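Local coordinates for protein HTH-type transcriptional regulator cbl (Escherichia coli K12, PDB 2FYI) that binds DNA as a LysR-family transcriptional regulator and may serve as an accessory regulator of the cys regulon, this chain being its cofactor-binding domain, at residues N10-V15 with L200-V205; W87-L92 with D187-W192; I116-G121 with Q146-I151. One frame throughout, in Å; residues are numbered along the deposited sequence.

Interaction 1 (N10-V15 with L200-V205); sequences NDTSGV and LQRNYV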
ATOM      1  N   ASN A  10      13.429 -11.708  29.953  1.00 54.82           N
ATOM      2  CA  ASN A  10      12.736 -10.541  30.494  1.00 53.80           C
ATOM      3  C   ASN A  10      13.409  -9.204  30.265  1.00 52.09           C
ATOM      4  O   ASN A  10      12.738  -8.186  30.128  1.00 51.85           O
ATOM      5  CB  ASN A  10      12.584 -10.691  32.003  1.00 55.34           C
ATOM      6  CG  ASN A  10      11.160 -10.902  32.418  1.00 56.25           C
ATOM      7  OD1 ASN A  10      10.225 -10.670  31.629  1.00 56.21           O
ATOM      8  ND2 ASN A  10      10.971 -11.348  33.665  1.00 56.45           N
ATOM      9  N   ASP A  11      14.736  -9.207  30.270  1.00 50.08           N
ATOM     10  CA  ASP A  11      15.505  -7.976  30.230  1.00 48.40           C
ATOM     11  C   ASP A  11      16.349  -7.878  28.973  1.00 46.06           C
ATOM     12  O   ASP A  11      17.212  -7.002  28.867  1.00 46.07           O
ATOM     13  CB  ASP A  11      16.407  -7.900  31.451  1.00 50.04           C
ATOM     14  CG  ASP A  11      15.668  -8.229  32.715  1.00 51.29           C
ATOM     15  OD1 ASP A  11      14.924  -7.345  33.192  1.00 52.03           O
ATOM     16  OD2 ASP A  11      15.814  -9.369  33.221  1.00 51.91           O
ATOM     17  N   THR A  12      16.112  -8.786  28.033  1.00 42.66           N
ATOM     18  CA  THR A  12      16.740  -8.678  26.740  1.00 40.26           C
ATOM     19  C   THR A  12      16.313  -7.358  26.135  1.00 40.28           C
ATOM     20  O   THR A  12      15.162  -6.972  26.210  1.00 40.28           O
ATOM     21  CB  THR A  12      16.358  -9.839  25.831  1.00 38.95           C
ATOM     22  OG1 THR A  12      16.931 -11.039  26.344  1.00 37.70           O
ATOM     23  CG2 THR A  12      16.885  -9.623  24.439  1.00 38.52           C
ATOM     24  N   SER A  13      17.256  -6.645  25.556  1.00 40.98           N
ATOM     25  CA  SER A  13      16.964  -5.307  25.066  1.00 41.47           C
ATOM     26  C   SER A  13      17.701  -5.030  23.750  1.00 41.03           C
ATOM     27  O   SER A  13      18.787  -5.598  23.493  1.00 41.14           O
ATOM     28  CB  SER A  13      17.288  -4.264  26.166  1.00 42.32           C
ATOM     29  OG  SER A  13      18.077  -3.165  25.713  1.00 42.80           O
ATOM     30  N   GLY A  14      17.094  -4.175  22.923  1.00 39.28           N
ATOM     31  CA  GLY A  14      17.711  -3.698  21.690  1.00 37.66           C
ATOM     32  C   GLY A  14      16.637  -3.315  20.695  1.00 37.15           C
ATOM     33  O   GLY A  14      15.450  -3.281  21.015  1.00 36.81           O
ATOM     34  N   VAL A  15      17.041  -3.046  19.468  1.00 36.17           N
ATOM     35  CA  VAL A  15      16.077  -2.689  18.467  1.00 35.04           C
ATOM     36  C   VAL A  15      16.054  -3.770  17.393  1.00 35.47           C
ATOM     37  O   VAL A  15      17.086  -4.104  16.816  1.00 36.62           O
ATOM     38  CB  VAL A  15      16.430  -1.346  17.835  1.00 34.03           C
ATOM     39  CG1 VAL A  15      15.324  -0.916  16.895  1.00 33.94           C
ATOM     40  CG2 VAL A  15      16.684  -0.307  18.909  1.00 32.94           C
ATOM     41  N   LEU A 200      26.536 -11.760  11.697  1.00 29.72           N
ATOM     42  CA  LEU A 200      26.235 -12.022  13.113  1.00 27.93           C
ATOM     43  C   LEU A 200      24.975 -11.264  13.580  1.00 28.21           C
ATOM     44  O   LEU A 200      24.684 -10.168  13.082  1.00 28.45           O
ATOM     45  CB  LEU A 200      27.420 -11.599  13.974  1.00 26.93           C
ATOM     46  CG  LEU A 200      28.784 -12.297  13.831  1.00 26.30           C
ATOM     47  CD1 LEU A 200      29.728 -11.865  14.959  1.00 25.25           C
ATOM     48  CD2 LEU A 200      28.623 -13.809  13.828  1.00 25.59           C
ATOM     49  N   GLN A 201      24.234 -11.823  14.541  1.00 28.16           N
ATOM     50  CA  GLN A 201      23.000 -11.188  15.036  1.00 27.72           C
ATOM     51  C   GLN A 201      22.820 -11.208  16.557  1.00 28.71           C
ATOM     52  O   GLN A 201      23.503 -11.959  17.272  1.00 28.72           O
ATOM     53  CB  GLN A 201      21.793 -11.849  14.409  1.00 27.47           C
ATOM     54  CG  GLN A 201      21.810 -11.878  12.880  1.00 28.09           C
ATOM     55  CD  GLN A 201      21.333 -10.570  12.238  1.00 28.03           C
ATOM     56  OE1 GLN A 201      20.944  -9.604  12.925  1.00 28.26           O
ATOM     57  NE2 GLN A 201      21.349 -10.540  10.914  1.00 27.08           N
ATOM     58  N   ARG A 202      21.897 -10.371  17.045  1.00 29.30           N
ATOM     59  CA  ARG A 202      21.474 -10.375  18.461  1.00 29.72           C
ATOM     60  C   ARG A 202      20.621 -11.603  18.736  1.00 29.76           C
ATOM     61  O   ARG A 202      20.005 -12.147  17.813  1.00 30.91           O
ATOM     62  CB  ARG A 202      20.637  -9.134  18.773  1.00 30.90           C
ATOM     63  CG  ARG A 202      21.372  -7.791  18.655  1.00 32.00           C
ATOM     64  CD  ARG A 202      22.310  -7.598  19.830  1.00 33.01           C
ATOM     65  NE  ARG A 202      21.779  -8.265  21.021  1.00 33.65           N
ATOM     66  CZ  ARG A 202      20.984  -7.692  21.923  1.00 33.97           C
ATOM     67  NH1 ARG A 202      20.621  -6.417  21.812  1.00 34.63           N
ATOM     68  NH2 ARG A 202      20.560  -8.395  22.955  1.00 34.16           N
ATOM     69  N   ASN A 203      20.542 -12.036  19.984  1.00 29.47           N
ATOM     70  CA  ASN A 203      19.821 -13.275  20.287  1.00 30.21           C
ATOM     71  C   ASN A 203      18.366 -13.262  19.824  1.00 30.66           C
ATOM     72  O   ASN A 203      17.856 -14.270  19.315  1.00 30.90           O
ATOM     73  CB  ASN A 203      19.909 -13.621  21.776  1.00 31.31           C
ATOM     74  CG  ASN A 203      19.279 -12.558  22.673  1.00 32.24           C
ATOM     75  OD1 ASN A 203      19.649 -11.390  22.623  1.00 32.81           O
ATOM     76  ND2 ASN A 203      18.318 -12.971  23.504  1.00 32.47           N
ATOM     77  N   TYR A 204      17.701 -12.115  19.983  1.00 30.58           N
ATOM     78  CA  TYR A 204      16.289 -12.001  19.632  1.00 30.50           C
ATOM     79  C   TYR A 204      15.952 -12.132  18.127  1.00 30.89           C
ATOM     80  O   TYR A 204      14.817 -12.496  17.775  1.00 31.10           O
ATOM     81  CB  TYR A 204      15.663 -10.749  20.235  1.00 30.27           C
ATOM     82  CG  TYR A 204      16.350  -9.471  19.880  1.00 30.76           C
ATOM     83  CD1 TYR A 204      17.061  -8.749  20.845  1.00 31.62           C
ATOM     84  CD2 TYR A 204      16.294  -8.961  18.584  1.00 30.74           C
ATOM     85  CE1 TYR A 204      17.706  -7.528  20.523  1.00 31.59           C
ATOM     86  CE2 TYR A 204      16.932  -7.743  18.237  1.00 31.14           C
ATOM     87  CZ  TYR A 204      17.635  -7.031  19.210  1.00 31.50           C
ATOM     88  OH  TYR A 204      18.267  -5.835  18.885  1.00 31.41           O
ATOM     89  N   VAL A 205      16.910 -11.843  17.243  1.00 30.52           N
ATOM     90  CA  VAL A 205      16.655 -11.986  15.807  1.00 30.02           C
ATOM     91  C   VAL A 205      16.530 -13.469  15.574  1.00 30.90           C
ATOM     92  O   VAL A 205      15.601 -13.921  14.918  1.00 30.69           O
ATOM     93  CB  VAL A 205      17.830 -11.473  14.942  1.00 29.35           C
ATOM     94  CG1 VAL A 205      17.617 -11.796  13.449  1.00 27.19           C
ATOM     95  CG2 VAL A 205      18.078 -10.005  15.187  1.00 29.05           C
TER
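The N-terminal end of helix 203-212 meets the start of strand 14-20 at the surface of the cofactor-binding domain, with Arg202, at the N-cap position, and Tyr204 lying against Thr12 to Val15. Arg202 NH1 donates to Ser13 O at 2.6 Å; the bond is fairly straight (166° at the hydrogen) and lies close to both the guanidinium and the carbonyl plane. NH2 adds a weak, longer bond to the same oxygen and another weak one to Asn203 OD1, which may limit how the guanidinium turns. One guanidinium face is backed by Tyr204, whose CE1 sits over it near the rim. The phenol reaches further along the strand: Tyr204 OH makes a weak bond to Val15 O at 2.9 Å. At the ring edge, Thr12 CG2 packs 3.7 Å from Tyr204 CD1, that methyl being anti to the backbone N while OG1 stands beside it (chi1 -68°). Between these grips lies Gly14, at backbone angles suited to a residue without a side chain. Phe40 and Val43 also pack on Thr12 and Tyr204. Both acceptors on 10-15 are backbone carbonyls; across the contact the arginine charge is met by the dipole of Ser13 C=O.

Interaction 2 (W87-L92 with D187-W192); sequences WHHSLL and DANTVW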
ATOM      1  N   TRP A  87       1.097 -20.087   0.118  1.00 34.02           N
ATOM      2  CA  TRP A  87      -0.196 -19.452  -0.092  1.00 34.49           C
ATOM      3  C   TRP A  87      -0.570 -19.335  -1.545  1.00 35.23           C
ATOM      4  O   TRP A  87       0.300 -19.373  -2.424  1.00 36.18           O
ATOM      5  CB  TRP A  87      -0.193 -18.079   0.510  1.00 33.81           C
ATOM      6  CG  TRP A  87       0.766 -17.156  -0.105  1.00 33.74           C
ATOM      7  CD1 TRP A  87       2.056 -16.965   0.259  1.00 33.48           C
ATOM      8  CD2 TRP A  87       0.511 -16.246  -1.190  1.00 34.34           C
ATOM      9  NE1 TRP A  87       2.631 -15.984  -0.519  1.00 33.82           N
ATOM     10  CE2 TRP A  87       1.700 -15.524  -1.415  1.00 34.44           C
ATOM     11  CE3 TRP A  87      -0.612 -15.968  -1.988  1.00 33.78           C
ATOM     12  CZ2 TRP A  87       1.801 -14.537  -2.411  1.00 34.37           C
ATOM     13  CZ3 TRP A  87      -0.508 -14.988  -2.973  1.00 33.60           C
ATOM     14  CH2 TRP A  87       0.693 -14.290  -3.179  1.00 33.68           C
ATOM     15  N   HIS A  88      -1.872 -19.183  -1.782  1.00 35.23           N
ATOM     16  CA  HIS A  88      -2.429 -19.141  -3.127  1.00 35.04           C
ATOM     17  C   HIS A  88      -3.259 -17.905  -3.344  1.00 34.97           C
ATOM     18  O   HIS A  88      -3.797 -17.317  -2.399  1.00 34.32           O
ATOM     19  CB  HIS A  88      -3.380 -20.299  -3.324  1.00 35.57           C
ATOM     20  CG  HIS A  88      -2.707 -21.609  -3.540  1.00 35.99           C
ATOM     21  ND1 HIS A  88      -2.430 -22.099  -4.797  1.00 36.49           N
ATOM     22  CD2 HIS A  88      -2.280 -22.548  -2.667  1.00 35.82           C
ATOM     23  CE1 HIS A  88      -1.848 -23.279  -4.694  1.00 36.19           C
ATOM     24  NE2 HIS A  88      -1.749 -23.575  -3.413  1.00 36.05           N
ATOM     25  N   HIS A  89      -3.424 -17.534  -4.604  1.00 34.71           N
ATOM     26  CA  HIS A  89      -4.355 -16.461  -4.924  1.00 34.58           C
ATOM     27  C   HIS A  89      -5.776 -16.968  -4.913  1.00 35.35           C
ATOM     28  O   HIS A  89      -6.056 -18.125  -5.258  1.00 35.28           O
ATOM     29  CB  HIS A  89      -4.076 -15.898  -6.296  1.00 33.51           C
ATOM     30  CG  HIS A  89      -2.774 -15.184  -6.396  1.00 32.83           C
ATOM     31  ND1 HIS A  89      -1.685 -15.717  -7.050  1.00 32.54           N
ATOM     32  CD2 HIS A  89      -2.382 -13.982  -5.920  1.00 32.32           C
ATOM     33  CE1 HIS A  89      -0.677 -14.871  -6.973  1.00 32.93           C
ATOM     34  NE2 HIS A  89      -1.076 -13.806  -6.297  1.00 32.45           N
ATOM     35  N   SER A  90      -6.697 -16.106  -4.540  1.00 35.73           N
ATOM     36  CA  SER A  90      -8.063 -16.455  -4.797  1.00 37.08           C
ATOM     37  C   SER A  90      -8.810 -15.338  -5.545  1.00 37.25           C
ATOM     38  O   SER A  90      -8.260 -14.271  -5.819  1.00 37.85           O
ATOM     39  CB  SER A  90      -8.761 -16.990  -3.546  1.00 39.03           C
ATOM     40  OG  SER A  90      -9.008 -15.979  -2.599  1.00 42.00           O
ATOM     41  N   LEU A  91     -10.043 -15.615  -5.951  1.00 37.01           N
ATOM     42  CA  LEU A  91     -10.735 -14.711  -6.862  1.00 36.49           C
ATOM     43  C   LEU A  91     -11.761 -13.954  -6.058  1.00 35.85           C
ATOM     44  O   LEU A  91     -12.587 -14.558  -5.378  1.00 36.18           O
ATOM     45  CB  LEU A  91     -11.379 -15.502  -8.008  1.00 37.20           C
ATOM     46  CG  LEU A  91     -12.017 -14.691  -9.139  1.00 37.95           C
ATOM     47  CD1 LEU A  91     -11.009 -13.785  -9.765  1.00 38.64           C
ATOM     48  CD2 LEU A  91     -12.589 -15.576 -10.197  1.00 37.33           C
ATOM     49  N   LEU A  92     -11.688 -12.630  -6.100  1.00 35.05           N
ATOM     50  CA  LEU A  92     -12.623 -11.786  -5.327  1.00 34.67           C
ATOM     51  C   LEU A  92     -13.682 -11.128  -6.223  1.00 34.15           C
ATOM     52  O   LEU A  92     -13.355 -10.361  -7.114  1.00 34.88           O
ATOM     53  CB  LEU A  92     -11.844 -10.725  -4.545  1.00 34.26           C
ATOM     54  CG  LEU A  92     -12.596  -9.784  -3.599  1.00 34.41           C
ATOM     55  CD1 LEU A  92     -13.205 -10.560  -2.473  1.00 33.88           C
ATOM     56  CD2 LEU A  92     -11.670  -8.702  -3.048  1.00 34.52           C
ATOM     57  N   ASP A 187      -0.414 -21.749  -9.399  1.00 37.06           N
ATOM     58  CA  ASP A 187       0.533 -22.348  -8.466  1.00 38.53           C
ATOM     59  C   ASP A 187       0.670 -21.573  -7.158  1.00 38.22           C
ATOM     60  O   ASP A 187       0.347 -20.370  -7.093  1.00 38.44           O
ATOM     61  CB  ASP A 187       1.895 -22.516  -9.124  1.00 41.40           C
ATOM     62  CG  ASP A 187       1.860 -23.533 -10.244  1.00 43.78           C
ATOM     63  OD1 ASP A 187       0.845 -24.295 -10.304  1.00 45.33           O
ATOM     64  OD2 ASP A 187       2.819 -23.567 -11.060  1.00 43.60           O
ATOM     65  N   ALA A 188       1.145 -22.288  -6.130  1.00 37.31           N
ATOM     66  CA  ALA A 188       1.417 -21.750  -4.791  1.00 35.92           C
ATOM     67  C   ALA A 188       2.570 -20.766  -4.789  1.00 35.53           C
ATOM     68  O   ALA A 188       3.459 -20.854  -5.610  1.00 34.62           O
ATOM     69  CB  ALA A 188       1.745 -22.863  -3.869  1.00 35.03           C
ATOM     70  N   ASN A 189       2.545 -19.835  -3.839  1.00 35.93           N
ATOM     71  CA  ASN A 189       3.664 -18.923  -3.591  1.00 35.40           C
ATOM     72  C   ASN A 189       4.274 -19.231  -2.241  1.00 34.74           C
ATOM     73  O   ASN A 189       3.690 -19.949  -1.436  1.00 35.33           O
ATOM     74  CB  ASN A 189       3.154 -17.491  -3.576  1.00 35.92           C
ATOM     75  CG  ASN A 189       2.360 -17.160  -4.812  1.00 36.74           C
ATOM     76  OD1 ASN A 189       2.927 -16.843  -5.863  1.00 37.35           O
ATOM     77  ND2 ASN A 189       1.042 -17.258  -4.709  1.00 36.34           N
ATOM     78  N   THR A 190       5.438 -18.670  -1.973  1.00 33.52           N
ATOM     79  CA  THR A 190       6.058 -18.871  -0.676  1.00 32.29           C
ATOM     80  C   THR A 190       6.461 -17.554  -0.072  1.00 32.42           C
ATOM     81  O   THR A 190       6.890 -16.638  -0.785  1.00 33.19           O
ATOM     82  CB  THR A 190       7.321 -19.663  -0.789  1.00 31.97           C
ATOM     83  OG1 THR A 190       7.030 -20.907  -1.411  1.00 31.80           O
ATOM     84  CG2 THR A 190       7.865 -19.902   0.582  1.00 32.47           C
ATOM     85  N   VAL A 191       6.332 -17.442   1.241  1.00 31.87           N
ATOM     86  CA  VAL A 191       6.784 -16.233   1.895  1.00 30.98           C
ATOM     87  C   VAL A 191       8.091 -16.566   2.561  1.00 31.31           C
ATOM     88  O   VAL A 191       8.159 -17.527   3.316  1.00 30.49           O
ATOM     89  CB  VAL A 191       5.838 -15.759   2.964  1.00 29.91           C
ATOM     90  CG1 VAL A 191       6.405 -14.516   3.549  1.00 29.60           C
ATOM     91  CG2 VAL A 191       4.514 -15.488   2.378  1.00 28.97           C
ATOM     92  N   TRP A 192       9.115 -15.762   2.278  1.00 31.86           N
ATOM     93  CA  TRP A 192      10.451 -15.998   2.783  1.00 31.37           C
ATOM     94  C   TRP A 192      10.819 -15.078   3.910  1.00 31.82           C
ATOM     95  O   TRP A 192      10.392 -13.906   3.977  1.00 33.87           O
ATOM     96  CB  TRP A 192      11.469 -15.821   1.680  1.00 32.43           C
ATOM     97  CG  TRP A 192      11.211 -16.704   0.517  1.00 33.28           C
ATOM     98  CD1 TRP A 192      10.469 -16.406  -0.587  1.00 33.50           C
ATOM     99  CD2 TRP A 192      11.698 -18.036   0.329  1.00 32.98           C
ATOM    100  NE1 TRP A 192      10.454 -17.483  -1.448  1.00 33.54           N
ATOM    101  CE2 TRP A 192      11.202 -18.491  -0.917  1.00 32.40           C
ATOM    102  CE3 TRP A 192      12.503 -18.884   1.088  1.00 33.47           C
ATOM    103  CZ2 TRP A 192      11.478 -19.736  -1.421  1.00 32.06           C
ATOM    104  CZ3 TRP A 192      12.787 -20.149   0.577  1.00 33.63           C
ATOM    105  CH2 TRP A 192      12.265 -20.558  -0.670  1.00 33.03           C
TER
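Trp87 and Asn189 form an antiparallel hydrogen-bonded pair, with Trp87 N bonded to Asn189 O at 3.0 Å and Asn189 N to Trp87 O at 2.7 Å, beyond which 87-92 and 187-192 quickly diverge. The second bond runs nearly in line with the C=O of Trp87 (165°). That carbonyl oxygen is gripped again by Asn189 ND2, 3.2 Å from Trp87 O and well above the carbonyl plane, so backbone and side chain of one asparagine hold the same acceptor. The indole folds back over its cross-strand partner: CG sits between the backbone N and the carbonyl carbon (chi1 63°), which swings the ring across Asn189. Asn189 CB makes a CH-pi contact 3.6 Å from the centroid of the five-membered ring, while ND2 lies over the same indole, near CZ3 on the benzo side. Ring and amide planes are 31° apart, an oblique layering rather than a flat stack. Val191 CG2 crosses in at the pyrrole end, 3.6 Å from Trp87 CD1, and Trp87 NE1 is bonded to Ser70 OG. His89 meets the asparagine amide almost at right angles, its CE1 3.7 Å from Asn189 ND2, with NE2 bonded to Thr123 O. His88 packs separately, offering a ring face to Ala188 CB, 4.0 Å from the ring centroid. Just here strand 79-94 changes partner: Val191 pairs with Trp84 before the contact, whereas His88 and Ser90 bond to Glu166 and Val164 after it. This handover, with strand 79-94 running on from one partner to the next, is consistent with the hinge between the two lobes of the periplasmic-binding-protein fold, as in LysR cofactor-binding domains.

Interaction 3 (I116-G121 with Q146-I151); sequences ITYRQG and QDSDVI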
ATOM      1  N   ILE A 116      -8.265  -6.956 -11.671  1.00 33.46           N
ATOM      2  CA  ILE A 116      -7.665  -6.022 -10.765  1.00 31.41           C
ATOM      3  C   ILE A 116      -6.738  -6.849  -9.929  1.00 31.16           C
ATOM      4  O   ILE A 116      -7.166  -7.683  -9.147  1.00 31.78           O
ATOM      5  CB  ILE A 116      -8.695  -5.368  -9.875  1.00 30.98           C
ATOM      6  CG1 ILE A 116      -9.812  -4.786 -10.710  1.00 30.51           C
ATOM      7  CG2 ILE A 116      -8.064  -4.277  -9.017  1.00 30.27           C
ATOM      8  CD1 ILE A 116     -10.943  -4.397  -9.853  1.00 31.46           C
ATOM      9  N   THR A 117      -5.449  -6.642 -10.109  1.00 31.38           N
ATOM     10  CA  THR A 117      -4.492  -7.494  -9.436  1.00 31.57           C
ATOM     11  C   THR A 117      -3.164  -6.802  -9.199  1.00 31.75           C
ATOM     12  O   THR A 117      -3.011  -5.626  -9.540  1.00 31.50           O
ATOM     13  CB  THR A 117      -4.299  -8.809 -10.168  1.00 30.21           C
ATOM     14  OG1 THR A 117      -3.784  -9.756  -9.241  1.00 32.16           O
ATOM     15  CG2 THR A 117      -3.342  -8.662 -11.301  1.00 28.91           C
ATOM     16  N   TYR A 118      -2.228  -7.526  -8.593  1.00 32.15           N
ATOM     17  CA  TYR A 118      -0.936  -6.949  -8.232  1.00 33.59           C
ATOM     18  C   TYR A 118      -0.118  -6.597  -9.454  1.00 34.39           C
ATOM     19  O   TYR A 118      -0.222  -7.233 -10.479  1.00 34.75           O
ATOM     20  CB  TYR A 118      -0.143  -7.912  -7.347  1.00 33.63           C
ATOM     21  CG  TYR A 118      -0.932  -8.353  -6.151  1.00 33.28           C
ATOM     22  CD1 TYR A 118      -1.410  -9.659  -6.066  1.00 33.28           C
ATOM     23  CD2 TYR A 118      -1.243  -7.456  -5.135  1.00 31.87           C
ATOM     24  CE1 TYR A 118      -2.161 -10.074  -4.989  1.00 32.80           C
ATOM     25  CE2 TYR A 118      -1.986  -7.857  -4.058  1.00 32.60           C
ATOM     26  CZ  TYR A 118      -2.452  -9.175  -3.995  1.00 33.18           C
ATOM     27  OH  TYR A 118      -3.198  -9.608  -2.922  1.00 33.52           O
ATOM     28  N   ARG A 119       0.709  -5.581  -9.337  1.00 35.89           N
ATOM     29  CA  ARG A 119       1.588  -5.227 -10.412  1.00 37.67           C
ATOM     30  C   ARG A 119       2.700  -6.288 -10.553  1.00 38.23           C
ATOM     31  O   ARG A 119       2.935  -7.050  -9.643  1.00 38.29           O
ATOM     32  CB  ARG A 119       2.187  -3.879 -10.092  1.00 38.72           C
ATOM     33  CG  ARG A 119       3.609  -4.006  -9.702  1.00 40.82           C
ATOM     34  CD  ARG A 119       4.095  -2.868  -8.877  1.00 42.20           C
ATOM     35  NE  ARG A 119       3.948  -1.567  -9.511  1.00 43.12           N
ATOM     36  CZ  ARG A 119       4.664  -0.523  -9.132  1.00 43.26           C
ATOM     37  NH1 ARG A 119       5.565  -0.692  -8.175  1.00 43.26           N
ATOM     38  NH2 ARG A 119       4.494   0.662  -9.693  1.00 42.99           N
ATOM     39  N   GLN A 120       3.391  -6.335 -11.686  1.00 40.07           N
ATOM     40  CA  GLN A 120       4.422  -7.350 -11.899  1.00 41.27           C
ATOM     41  C   GLN A 120       5.495  -7.174 -10.887  1.00 40.95           C
ATOM     42  O   GLN A 120       5.847  -6.053 -10.568  1.00 41.30           O
ATOM     43  CB  GLN A 120       5.057  -7.218 -13.268  1.00 42.53           C
ATOM     44  CG  GLN A 120       4.058  -6.935 -14.344  1.00 45.18           C
ATOM     45  CD  GLN A 120       4.465  -7.535 -15.670  1.00 46.21           C
ATOM     46  OE1 GLN A 120       5.357  -7.025 -16.358  1.00 47.45           O
ATOM     47  NE2 GLN A 120       3.812  -8.623 -16.040  1.00 45.98           N
ATOM     48  N   GLY A 121       6.022  -8.289 -10.395  1.00 40.81           N
ATOM     49  CA  GLY A 121       7.097  -8.265  -9.426  1.00 40.37           C
ATOM     50  C   GLY A 121       6.624  -8.421  -7.998  1.00 40.48           C
ATOM     51  O   GLY A 121       7.440  -8.613  -7.090  1.00 41.35           O
ATOM     52  N   GLN A 146      -0.443  -2.085  -5.881  1.00 37.05           N
ATOM     53  CA  GLN A 146       0.627  -2.385  -4.963  1.00 37.56           C
ATOM     54  C   GLN A 146       0.178  -3.163  -3.739  1.00 38.07           C
ATOM     55  O   GLN A 146       1.024  -3.641  -3.006  1.00 39.03           O
ATOM     56  CB  GLN A 146       1.328  -1.126  -4.527  1.00 37.92           C
ATOM     57  CG  GLN A 146       2.563  -0.946  -5.269  1.00 41.16           C
ATOM     58  CD  GLN A 146       2.875   0.494  -5.507  1.00 44.11           C
ATOM     59  OE1 GLN A 146       2.776   1.342  -4.603  1.00 45.59           O
ATOM     60  NE2 GLN A 146       3.263   0.802  -6.744  1.00 46.10           N
ATOM     61  N   ASP A 147      -1.130  -3.309  -3.515  1.00 38.33           N
ATOM     62  CA  ASP A 147      -1.623  -4.026  -2.330  1.00 38.87           C
ATOM     63  C   ASP A 147      -3.087  -4.482  -2.406  1.00 38.25           C
ATOM     64  O   ASP A 147      -3.843  -4.036  -3.249  1.00 38.78           O
ATOM     65  CB  ASP A 147      -1.421  -3.149  -1.111  1.00 40.98           C
ATOM     66  CG  ASP A 147      -2.321  -1.924  -1.127  1.00 43.80           C
ATOM     67  OD1 ASP A 147      -1.794  -0.800  -1.386  1.00 44.50           O
ATOM     68  OD2 ASP A 147      -3.562  -2.091  -0.896  1.00 44.99           O
ATOM     69  N   SER A 148      -3.500  -5.353  -1.507  1.00 38.28           N
ATOM     70  CA  SER A 148      -4.833  -5.940  -1.589  1.00 39.05           C
ATOM     71  C   SER A 148      -5.989  -5.039  -1.208  1.00 38.77           C
ATOM     72  O   SER A 148      -7.106  -5.372  -1.491  1.00 39.44           O
ATOM     73  CB  SER A 148      -4.910  -7.198  -0.729  1.00 41.04           C
ATOM     74  OG  SER A 148      -3.728  -8.003  -0.884  1.00 44.06           O
ATOM     75  N   ASP A 149      -5.755  -3.910  -0.552  1.00 39.19           N
ATOM     76  CA  ASP A 149      -6.880  -3.077  -0.117  1.00 38.65           C
ATOM     77  C   ASP A 149      -7.373  -2.212  -1.255  1.00 37.46           C
ATOM     78  O   ASP A 149      -8.585  -2.005  -1.414  1.00 37.07           O
ATOM     79  CB  ASP A 149      -6.509  -2.241   1.093  1.00 41.33           C
ATOM     80  CG  ASP A 149      -6.208  -3.108   2.312  1.00 45.45           C
ATOM     81  OD1 ASP A 149      -7.106  -3.868   2.769  1.00 47.28           O
ATOM     82  OD2 ASP A 149      -5.057  -3.075   2.818  1.00 47.05           O
ATOM     83  N   VAL A 150      -6.433  -1.720  -2.063  1.00 34.65           N
ATOM     84  CA  VAL A 150      -6.807  -1.074  -3.297  1.00 31.60           C
ATOM     85  C   VAL A 150      -7.655  -2.055  -4.140  1.00 30.42           C
ATOM     86  O   VAL A 150      -8.775  -1.719  -4.565  1.00 30.45           O
ATOM     87  CB  VAL A 150      -5.577  -0.564  -4.035  1.00 30.75           C
ATOM     88  CG1 VAL A 150      -5.944  -0.057  -5.423  1.00 30.53           C
ATOM     89  CG2 VAL A 150      -4.966   0.525  -3.257  1.00 29.91           C
ATOM     90  N   ILE A 151      -7.165  -3.273  -4.338  1.00 27.86           N
ATOM     91  CA  ILE A 151      -7.964  -4.247  -5.045  1.00 27.00           C
ATOM     92  C   ILE A 151      -9.361  -4.358  -4.470  1.00 27.71           C
ATOM     93  O   ILE A 151     -10.337  -4.357  -5.227  1.00 28.39           O
ATOM     94  CB  ILE A 151      -7.315  -5.620  -5.085  1.00 26.50           C
ATOM     95  CG1 ILE A 151      -5.924  -5.518  -5.715  1.00 26.34           C
ATOM     96  CG2 ILE A 151      -8.123  -6.564  -5.935  1.00 26.09           C
ATOM     97  CD1 ILE A 151      -5.095  -6.790  -5.651  1.00 24.54           C
TER
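Ile151 comes over one face of the Tyr118 ring and Ser148 at its edge. Ile151 CD1 makes the CH-pi contact, 4.0 Å from the ring centroid, the two side chains crossing at about a right angle. Near the ring plane, Tyr118 OH and Ser148 OG share a hydrogen bond of 2.6 Å, and the phenol oxygen is also bonded to Ala165 N. With CG turned opposite the carbonyl carbon (chi1 -53°), the hydroxyl end of the ring reaches Ser148 in the first turn of helix 148-157. A phenylalanine in its place would probably keep the isoleucine contact but leave Ser148 OG and Ala165 N without this shared partner. Ile116 and Ile151 slide past each other in opposite directions, their CG2 methyls 3.8 Å apart. This is a beta-alpha-beta crossover: helix 148-157 links strands 141-145 and 161-165, which flank 115-118 in parallel, and Ile151 packs onto that central strand. Asp147 is the N-cap, its OD2 accepting from Asp149 N at 2.9 Å and from Val150 N at 3.1 Å. At the subunit interface Arg119 and Gln146 run side by side, with NE2 of Gln146 over a guanidinium face and the two planes 59° apart; both groups are donors, so no bond joins them. The guanidinium instead makes a salt bridge with Glu54 of the second subunit, whose Gln49 bonds to Gln146 N and Asp147 OD1.

Interactions 2 and 3 are neighbours, their centres 13 Å apart, and they meet directly where His89 CD2 packs 4.0 Å from Tyr118 CE1, so the probable hinge strand packs on the strand-helix unit of interaction 3. Interaction 1 lies apart in what is probably the first lobe, on the other side of the chain's centre from interaction 3, with about 23 Å between their nearest atoms. It is linked to interaction 2 through the sequence, since strand 189-196 leads on to helix 203-212; their nearest atoms are about 12 Å apart. In relatives of this fold the cofactor cleft lies between the lobes, so interactions 2 and 3 are likely to lie nearer to it than interaction 1.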